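Local coordinates for Crov588 (Cafeteriavirus, PDB 6NYR), which is of unknown function but folds as a circular leucine-rich repeat protein built from a long series of FNIP repeats, at residues A[625-630]-A[647-652]; A[183-188]-A[205-210]; A[363-368]-A[384-389]. One frame throughout, in Å; residues are numbered along the deposited sequence.

Interaction 1: residues A[625-630]-A[647-652]; sequences CSLTHL and DTLKVL
The carbonyl oxygen of Thr628 is gripped by two consecutive backbone amides of the next coil. Lys650 N reaches Thr628 O at 2.9 Å, tilted 25° from the carbonyl plane, while Val651 N comes almost straight at the end of the carbonyl, 3.1 Å from the same oxygen. The strand pairing then continues, with Leu630 N bonded to Val651 O at 3.1 Å. One residue earlier, Thr648 OG1 donates to Leu627 O over 2.7 Å, from above the carbonyl plane. Its hydroxyl sits between its own backbone N and carbonyl carbon (chi1 45°), which brings it up to the preceding coil; threonine suits a place where a short hydroxyl must reach a backbone oxygen. On the interior side Leu627 and Leu649 lie side by side, CD2 of Leu627 3.5 Å from CD1 of Leu649, and Leu630 and Leu652 pair likewise. On the other face the His629 ring leans obliquely on Val651, CD2 being 3.9 Å from CB. Beyond, Phe673 packs on Leu649 and Leu652, and Val651 touches Lys674 and Glu676 of strand 674-678. Parallel bridges in register, with leucines buried between coils and His629 and Val651 on the concave face, typify a leucine-rich repeat solenoid.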
loop_
_atom_site.group_PDB
_atom_site.type_symbol
_atom_site.label_atom_id
_atom_site.label_comp_id
_atom_site.label_asym_id
_atom_site.label_seq_id
_atom_site.Cartn_x
_atom_site.Cartn_y
_atom_site.Cartn_z
ATOM N N CYS A 625 -15.028 28.642 -21.064
ATOM C CA CYS A 625 -16.275 28.993 -20.399
ATOM C C CYS A 625 -16.822 27.894 -19.495
ATOM O O CYS A 625 -17.749 28.165 -18.723
ATOM C CB CYS A 625 -17.348 29.335 -21.433
ATOM S SG CYS A 625 -16.938 30.699 -22.535
ATOM N N SER A 626 -16.312 26.670 -19.589
ATOM C CA SER A 626 -16.743 25.595 -18.705
ATOM C C SER A 626 -15.749 25.313 -17.596
ATOM O O SER A 626 -15.979 24.408 -16.786
ATOM C CB SER A 626 -16.979 24.298 -19.489
ATOM O OG SER A 626 -18.214 24.324 -20.168
ATOM N N LEU A 627 -14.661 26.064 -17.533
ATOM C CA LEU A 627 -13.549 25.686 -16.679
ATOM C C LEU A 627 -13.947 25.734 -15.213
ATOM O O LEU A 627 -14.559 26.707 -14.755
ATOM C CB LEU A 627 -12.357 26.603 -16.926
ATOM C CG LEU A 627 -11.079 26.114 -16.240
ATOM C CD1 LEU A 627 -9.956 26.053 -17.254
ATOM C CD2 LEU A 627 -10.737 27.022 -15.085
ATOM N N THR A 628 -13.578 24.682 -14.476
ATOM C CA THR A 628 -13.874 24.580 -13.060
ATOM C C THR A 628 -12.638 24.558 -12.178
ATOM O O THR A 628 -12.745 24.913 -10.995
ATOM C CB THR A 628 -14.682 23.304 -12.769
ATOM O OG1 THR A 628 -13.949 22.161 -13.237
ATOM C CG2 THR A 628 -16.044 23.351 -13.451
ATOM N N HIS A 629 -11.484 24.151 -12.705
ATOM C CA HIS A 629 -10.280 23.962 -11.902
ATOM C C HIS A 629 -9.087 24.506 -12.675
ATOM O O HIS A 629 -8.669 23.921 -13.680
ATOM C CB HIS A 629 -10.092 22.483 -11.561
ATOM C CG HIS A 629 -11.109 21.955 -10.597
ATOM N ND1 HIS A 629 -12.445 21.831 -10.911
ATOM C CD2 HIS A 629 -10.985 21.524 -9.319
ATOM C CE1 HIS A 629 -13.099 21.345 -9.873
ATOM N NE2 HIS A 629 -12.236 21.150 -8.892
ATOM N N LEU A 630 -8.533 25.615 -12.190
ATOM C CA LEU A 630 -7.435 26.313 -12.847
ATOM C C LEU A 630 -6.225 26.294 -11.930
ATOM O O LEU A 630 -6.300 26.764 -10.790
ATOM C CB LEU A 630 -7.825 27.753 -13.176
ATOM C CG LEU A 630 -6.736 28.613 -13.821
ATOM C CD1 LEU A 630 -6.252 27.986 -15.117
ATOM C CD2 LEU A 630 -7.241 30.028 -14.047
ATOM N N ASP A 647 -17.225 32.286 -14.835
ATOM C CA ASP A 647 -18.150 32.169 -13.714
ATOM C C ASP A 647 -18.254 30.743 -13.193
ATOM O O ASP A 647 -18.654 30.546 -12.039
ATOM C CB ASP A 647 -19.532 32.672 -14.136
ATOM C CG ASP A 647 -19.539 34.149 -14.456
ATOM O OD1 ASP A 647 -18.805 34.908 -13.785
ATOM O OD2 ASP A 647 -20.265 34.553 -15.389
ATOM N N THR A 648 -17.905 29.748 -14.008
ATOM C CA THR A 648 -17.973 28.365 -13.563
ATOM C C THR A 648 -16.873 28.010 -12.571
ATOM O O THR A 648 -16.972 26.964 -11.923
ATOM C CB THR A 648 -17.884 27.412 -14.765
ATOM O OG1 THR A 648 -16.842 27.848 -15.648
ATOM C CG2 THR A 648 -19.208 27.352 -15.511
ATOM N N LEU A 649 -15.844 28.847 -12.429
ATOM C CA LEU A 649 -14.668 28.445 -11.671
ATOM C C LEU A 649 -15.039 28.041 -10.249
ATOM O O LEU A 649 -15.801 28.727 -9.563
ATOM C CB LEU A 649 -13.633 29.571 -11.633
ATOM C CG LEU A 649 -12.308 29.147 -10.995
ATOM C CD1 LEU A 649 -11.615 28.093 -11.863
ATOM C CD2 LEU A 649 -11.376 30.324 -10.750
ATOM N N LYS A 650 -14.469 26.924 -9.810
ATOM C CA LYS A 650 -14.641 26.406 -8.458
ATOM C C LYS A 650 -13.374 26.468 -7.624
ATOM O O LYS A 650 -13.447 26.765 -6.430
ATOM C CB LYS A 650 -15.150 24.961 -8.514
ATOM C CG LYS A 650 -16.539 24.821 -9.132
ATOM C CD LYS A 650 -17.030 23.379 -9.093
ATOM C CE LYS A 650 -18.378 23.217 -9.786
ATOM N NZ LYS A 650 -19.452 23.965 -9.052
ATOM N N VAL A 651 -12.212 26.203 -8.217
ATOM C CA VAL A 651 -10.961 26.142 -7.473
ATOM C C VAL A 651 -9.856 26.810 -8.277
ATOM O O VAL A 651 -9.625 26.459 -9.438
ATOM C CB VAL A 651 -10.571 24.687 -7.138
ATOM C CG1 VAL A 651 -9.197 24.636 -6.488
ATOM C CG2 VAL A 651 -11.618 24.055 -6.236
ATOM N N LEU A 652 -9.164 27.758 -7.648
ATOM C CA LEU A 652 -7.980 28.394 -8.214
ATOM C C LEU A 652 -6.775 27.986 -7.375
ATOM O O LEU A 652 -6.746 28.236 -6.166
ATOM C CB LEU A 652 -8.135 29.914 -8.238
ATOM C CG LEU A 652 -6.896 30.725 -8.621
ATOM C CD1 LEU A 652 -6.431 30.354 -10.020
ATOM C CD2 LEU A 652 -7.196 32.217 -8.531
#

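Interaction 2: residues A[183-188]-A[205-210]; sequences LPNSLT and LPNSLT
Two successive copies of the Leu-Pro-Asn-Ser-Leu-Thr turn of the FNIP repeat, a leucine-rich repeat, stack here just ahead of strands 189-191 and 211-213. Each copy makes a type I beta turn, Pro184 to Leu187 and Pro206 to Leu209, and the second docks on the first through Ser208 and Pro206. Ser208 OG lies 2.6 Å from Asn185 O and 2.8 Å from Leu187 O; its single proton can serve either, so the choice is unsettled. Held between its backbone N and carbonyl carbon (chi1 52°), the hydroxyl faces these two carbonyls, and so small a polar side chain fits against the turn. Ser230 of the next coil uses its OG on Leu209 O in the same way. The rigid Pro206 ring packs against the first turn: CB and CG both meet Pro184 O, CG also meets Leu187 CB, and CD lies 4.0 Å from Leu183 CD1. Leu183 and Leu205 run side by side into the interior, where Leu190 touches both. Leucine suits these places because its branched tip closes the core between coils. Further on, Leu209 CD1 comes 3.4 Å from Thr188 O, and Thr210 N donates to that oxygen at 2.9 Å, in the carbonyl plane and on a lone pair.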
loop_
_atom_site.group_PDB
_atom_site.type_symbol
_atom_site.label_atom_id
_atom_site.label_comp_id
_atom_site.label_asym_id
_atom_site.label_seq_id
_atom_site.Cartn_x
_atom_site.Cartn_y
_atom_site.Cartn_z
ATOM N N LEU A 183 -4.653 -11.508 35.809
ATOM C CA LEU A 183 -5.296 -11.263 34.525
ATOM C C LEU A 183 -6.785 -11.566 34.626
ATOM O O LEU A 183 -7.161 -12.645 35.102
ATOM C CB LEU A 183 -4.651 -12.130 33.451
ATOM C CG LEU A 183 -3.160 -11.888 33.202
ATOM C CD1 LEU A 183 -2.623 -12.922 32.218
ATOM C CD2 LEU A 183 -2.908 -10.483 32.689
ATOM N N PRO A 184 -7.656 -10.652 34.195
ATOM C CA PRO A 184 -9.095 -10.896 34.349
ATOM C C PRO A 184 -9.578 -12.097 33.545
ATOM O O PRO A 184 -9.009 -12.463 32.513
ATOM C CB PRO A 184 -9.742 -9.589 33.870
ATOM C CG PRO A 184 -8.665 -8.816 33.172
ATOM C CD PRO A 184 -7.358 -9.277 33.747
ATOM N N ASN A 185 -10.654 -12.709 34.048
ATOM C CA ASN A 185 -11.276 -13.862 33.415
ATOM C C ASN A 185 -11.928 -13.522 32.084
ATOM O O ASN A 185 -12.333 -14.436 31.358
ATOM C CB ASN A 185 -12.341 -14.428 34.357
ATOM C CG ASN A 185 -11.754 -15.191 35.526
ATOM O OD1 ASN A 185 -10.911 -16.069 35.351
ATOM N ND2 ASN A 185 -12.191 -14.850 36.734
ATOM N N SER A 186 -12.038 -12.237 31.761
ATOM C CA SER A 186 -12.627 -11.770 30.514
ATOM C C SER A 186 -11.608 -11.498 29.417
ATOM O O SER A 186 -12.009 -11.230 28.279
ATOM C CB SER A 186 -13.432 -10.490 30.787
ATOM O OG SER A 186 -12.654 -9.557 31.528
ATOM N N LEU A 187 -10.316 -11.577 29.720
ATOM C CA LEU A 187 -9.292 -11.144 28.779
ATOM C C LEU A 187 -9.220 -12.087 27.584
ATOM O O LEU A 187 -9.256 -13.312 27.730
ATOM C CB LEU A 187 -7.943 -11.074 29.492
ATOM C CG LEU A 187 -6.843 -10.222 28.868
ATOM C CD1 LEU A 187 -7.219 -8.751 28.893
ATOM C CD2 LEU A 187 -5.524 -10.451 29.602
ATOM N N THR A 188 -9.119 -11.500 26.392
ATOM C CA THR A 188 -9.054 -12.253 25.149
ATOM C C THR A 188 -7.804 -11.966 24.328
ATOM O O THR A 188 -7.300 -12.874 23.662
ATOM C CB THR A 188 -10.276 -11.946 24.268
ATOM O OG1 THR A 188 -10.255 -10.564 23.884
ATOM C CG2 THR A 188 -11.568 -12.237 25.010
ATOM N N LEU A 205 -2.732 -17.552 32.914
ATOM C CA LEU A 205 -3.474 -17.138 31.727
ATOM C C LEU A 205 -4.939 -17.536 31.869
ATOM O O LEU A 205 -5.232 -18.694 32.185
ATOM C CB LEU A 205 -2.867 -17.758 30.476
ATOM C CG LEU A 205 -1.437 -17.297 30.167
ATOM C CD1 LEU A 205 -0.881 -18.035 28.961
ATOM C CD2 LEU A 205 -1.384 -15.791 29.961
ATOM N N PRO A 206 -5.875 -16.612 31.659
ATOM C CA PRO A 206 -7.285 -16.924 31.915
ATOM C C PRO A 206 -7.874 -17.855 30.866
ATOM O O PRO A 206 -7.341 -18.036 29.770
ATOM C CB PRO A 206 -7.968 -15.550 31.887
ATOM C CG PRO A 206 -7.101 -14.725 30.990
ATOM C CD PRO A 206 -5.687 -15.226 31.184
ATOM N N ASN A 207 -9.024 -18.429 31.227
ATOM C CA ASN A 207 -9.708 -19.424 30.415
ATOM C C ASN A 207 -10.349 -18.850 29.166
ATOM O O ASN A 207 -10.975 -19.603 28.410
ATOM C CB ASN A 207 -10.807 -20.088 31.250
ATOM C CG ASN A 207 -11.983 -19.146 31.516
ATOM O OD1 ASN A 207 -11.850 -17.921 31.407
ATOM N ND2 ASN A 207 -13.137 -19.714 31.855
ATOM N N SER A 208 -10.208 -17.552 28.929
ATOM C CA SER A 208 -10.861 -16.892 27.811
ATOM C C SER A 208 -9.897 -16.332 26.780
ATOM O O SER A 208 -10.350 -15.771 25.775
ATOM C CB SER A 208 -11.751 -15.758 28.337
ATOM O OG SER A 208 -11.006 -14.908 29.198
ATOM N N LEU A 209 -8.593 -16.482 26.981
ATOM C CA LEU A 209 -7.620 -15.849 26.101
ATOM C C LEU A 209 -7.607 -16.540 24.742
ATOM O O LEU A 209 -7.551 -17.770 24.656
ATOM C CB LEU A 209 -6.233 -15.907 26.741
ATOM C CG LEU A 209 -5.152 -14.975 26.196
ATOM C CD1 LEU A 209 -5.521 -13.530 26.501
ATOM C CD2 LEU A 209 -3.790 -15.309 26.780
ATOM N N THR A 210 -7.681 -15.742 23.675
ATOM C CA THR A 210 -7.639 -16.256 22.312
ATOM C C THR A 210 -6.379 -15.866 21.555
ATOM O O THR A 210 -5.940 -16.623 20.689
ATOM C CB THR A 210 -8.861 -15.772 21.515
ATOM O OG1 THR A 210 -8.892 -14.339 21.481
ATOM C CG2 THR A 210 -10.148 -16.297 22.142
#

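Interaction 3: residues A[363-368]-A[384-389]; sequences LTHLTF and SLVHLS
His365 stands on the concave face of the ring, on one of two paired parallel strands of the leucine-rich repeat solenoid; its imidazole rises above its own strand and turns its CD2 side toward His387. From CB the side chain runs with CG anti to the carbonyl carbon (chi1 -68°). CG lies near His387 CB, and CD2 presses closer on that carbon, at 3.4 Å. NE2 also approaches it, less closely. CE1 faces Val386 CG2, a methyl that sits over one face of the ring. At ND1 the ring is fixed by Thr364 OG1, which meets it in plane at the edge over 2.6 Å; that hydroxyl is also bonded to Thr342 O of the preceding coil. The two imidazoles are turned only 24° from parallel but slid apart, with centroids 5.3 Å from each other, so they barely overlap. His343 and Tyr409 stack on His365 and His387 respectively and continue the row of flat side chains, a place that suits rings able to lie against one another.

On the opposite face, leucines fill the interior. Leu385 CD1 touches both Leu363 CD2 and Leu366 CB, and Leu366 CD2 lies 3.8 Å from Leu388 CD1. That same methyl of Leu388 also meets the Phe368 ring at CE2, which extends the apolar layer.

The backbones are locked together in register. Thr364 O accepts from both Val386 N and His387 N, each 3.0 Å away, and the ladder continues from Leu366 N to His387 O and from Ser389 N to Leu366 O. Serine at 384 supplies a small hydroxyl to the turn, OG lying near Leu363 O and Asn361 O. The final rung is practically straight: Phe368 N donates to Ser389 O at 2.9 Å, with an angle of 179° at the hydrogen.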
loop_
_atom_site.group_PDB
_atom_site.type_symbol
_atom_site.label_atom_id
_atom_site.label_comp_id
_atom_site.label_asym_id
_atom_site.label_seq_id
_atom_site.Cartn_x
_atom_site.Cartn_y
_atom_site.Cartn_z
ATOM N N LEU A 363 -1.545 -27.779 -8.517
ATOM C CA LEU A 363 -0.799 -26.527 -8.446
ATOM C C LEU A 363 -1.331 -25.528 -9.464
ATOM O O LEU A 363 -1.364 -25.809 -10.668
ATOM C CB LEU A 363 0.686 -26.790 -8.683
ATOM C CG LEU A 363 1.651 -25.760 -8.090
ATOM C CD1 LEU A 363 1.673 -25.877 -6.566
ATOM C CD2 LEU A 363 3.045 -25.921 -8.678
ATOM N N THR A 364 -1.718 -24.349 -8.982
ATOM C CA THR A 364 -2.151 -23.255 -9.842
ATOM C C THR A 364 -1.156 -22.109 -9.908
ATOM O O THR A 364 -1.125 -21.395 -10.910
ATOM C CB THR A 364 -3.503 -22.702 -9.362
ATOM O OG1 THR A 364 -3.380 -22.185 -8.030
ATOM C CG2 THR A 364 -4.569 -23.794 -9.388
ATOM N N HIS A 365 -0.335 -21.933 -8.876
ATOM C CA HIS A 365 0.567 -20.791 -8.768
ATOM C C HIS A 365 1.952 -21.290 -8.389
ATOM O O HIS A 365 2.126 -21.906 -7.331
ATOM C CB HIS A 365 0.053 -19.785 -7.732
ATOM C CG HIS A 365 -1.209 -19.093 -8.141
ATOM N ND1 HIS A 365 -2.441 -19.710 -8.112
ATOM C CD2 HIS A 365 -1.430 -17.835 -8.589
ATOM C CE1 HIS A 365 -3.366 -18.864 -8.528
ATOM N NE2 HIS A 365 -2.779 -17.719 -8.824
ATOM N N LEU A 366 2.930 -21.020 -9.252
ATOM C CA LEU A 366 4.311 -21.442 -9.046
ATOM C C LEU A 366 5.214 -20.234 -9.216
ATOM O O LEU A 366 5.295 -19.666 -10.311
ATOM C CB LEU A 366 4.704 -22.542 -10.033
ATOM C CG LEU A 366 6.158 -23.015 -9.972
ATOM C CD1 LEU A 366 6.484 -23.562 -8.594
ATOM C CD2 LEU A 366 6.429 -24.053 -11.050
ATOM N N THR A 367 5.894 -19.848 -8.140
ATOM C CA THR A 367 6.802 -18.708 -8.144
ATOM C C THR A 367 8.196 -19.192 -7.775
ATOM O O THR A 367 8.396 -19.749 -6.689
ATOM C CB THR A 367 6.318 -17.625 -7.174
ATOM O OG1 THR A 367 5.030 -17.154 -7.603
ATOM C CG2 THR A 367 7.298 -16.470 -7.113
ATOM N N PHE A 368 9.152 -18.967 -8.671
ATOM C CA PHE A 368 10.544 -19.295 -8.416
ATOM C C PHE A 368 11.255 -18.093 -7.809
ATOM O O PHE A 368 10.797 -16.951 -7.907
ATOM C CB PHE A 368 11.266 -19.727 -9.698
ATOM C CG PHE A 368 10.890 -21.102 -10.176
ATOM C CD1 PHE A 368 11.364 -22.227 -9.520
ATOM C CD2 PHE A 368 10.084 -21.272 -11.290
ATOM C CE1 PHE A 368 11.028 -23.493 -9.957
ATOM C CE2 PHE A 368 9.750 -22.540 -11.731
ATOM C CZ PHE A 368 10.224 -23.648 -11.064
ATOM N N SER A 384 -2.666 -27.999 -14.285
ATOM C CA SER A 384 -3.515 -27.067 -13.561
ATOM C C SER A 384 -2.908 -25.675 -13.432
ATOM O O SER A 384 -3.590 -24.760 -12.963
ATOM C CB SER A 384 -3.797 -27.614 -12.158
ATOM O OG SER A 384 -2.597 -28.086 -11.562
ATOM N N LEU A 385 -1.654 -25.495 -13.833
ATOM C CA LEU A 385 -0.943 -24.257 -13.540
ATOM C C LEU A 385 -1.486 -23.113 -14.387
ATOM O O LEU A 385 -1.567 -23.214 -15.616
ATOM C CB LEU A 385 0.550 -24.458 -13.796
ATOM C CG LEU A 385 1.546 -23.570 -13.054
ATOM C CD1 LEU A 385 1.643 -23.987 -11.590
ATOM C CD2 LEU A 385 2.910 -23.633 -13.724
ATOM N N VAL A 386 -1.861 -22.022 -13.723
ATOM C CA VAL A 386 -2.319 -20.825 -14.412
ATOM C C VAL A 386 -1.313 -19.682 -14.316
ATOM O O VAL A 386 -1.306 -18.812 -15.201
ATOM C CB VAL A 386 -3.695 -20.360 -13.883
ATOM C CG1 VAL A 386 -4.693 -21.509 -13.886
ATOM C CG2 VAL A 386 -3.564 -19.763 -12.490
ATOM N N HIS A 387 -0.456 -19.669 -13.296
ATOM C CA HIS A 387 0.379 -18.523 -12.964
ATOM C C HIS A 387 1.796 -19.019 -12.731
ATOM O O HIS A 387 2.036 -19.809 -11.813
ATOM C CB HIS A 387 -0.158 -17.810 -11.718
ATOM C CG HIS A 387 0.519 -16.509 -11.424
ATOM N ND1 HIS A 387 1.805 -16.434 -10.936
ATOM C CD2 HIS A 387 0.078 -15.233 -11.523
ATOM C CE1 HIS A 387 2.135 -15.167 -10.763
ATOM N NE2 HIS A 387 1.105 -14.418 -11.111
ATOM N N LEU A 388 2.730 -18.564 -13.563
ATOM C CA LEU A 388 4.121 -19.002 -13.500
ATOM C C LEU A 388 5.025 -17.780 -13.532
ATOM O O LEU A 388 4.983 -16.997 -14.488
ATOM C CB LEU A 388 4.456 -19.954 -14.650
ATOM C CG LEU A 388 5.918 -20.392 -14.737
ATOM C CD1 LEU A 388 6.343 -21.115 -13.478
ATOM C CD2 LEU A 388 6.119 -21.274 -15.960
ATOM N N SER A 389 5.835 -17.618 -12.486
ATOM C CA SER A 389 6.761 -16.500 -12.352
ATOM C C SER A 389 8.172 -17.035 -12.161
ATOM O O SER A 389 8.425 -17.810 -11.233
ATOM C CB SER A 389 6.349 -15.608 -11.177
ATOM O OG SER A 389 7.193 -14.477 -11.065
HETATM O O HOH W 1 9.583 -14.394 -9.210
#

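How the interactions relate
Along the chain the order is interaction 2, interaction 3, interaction 1, each closing before the next opens and each joining neighbouring coils of one solenoid. Their centres are far apart: about 60 Å between interaction 1 and interaction 2, about 51 Å between interaction 1 and interaction 3, and about 43 Å between interaction 2 and interaction 3; none touches another. Interaction 1 lies across the chain's centre from both of the others, as fits a chain that runs round a ring. Interactions 1 and 3 include parallel strands, 629-631 with 651-655 and 365-367 with 387-389, whereas interaction 2 lies in the turns that lead into such strands. Local contacts of this kind, recurring from coil to coil, carry the repeats round the ring.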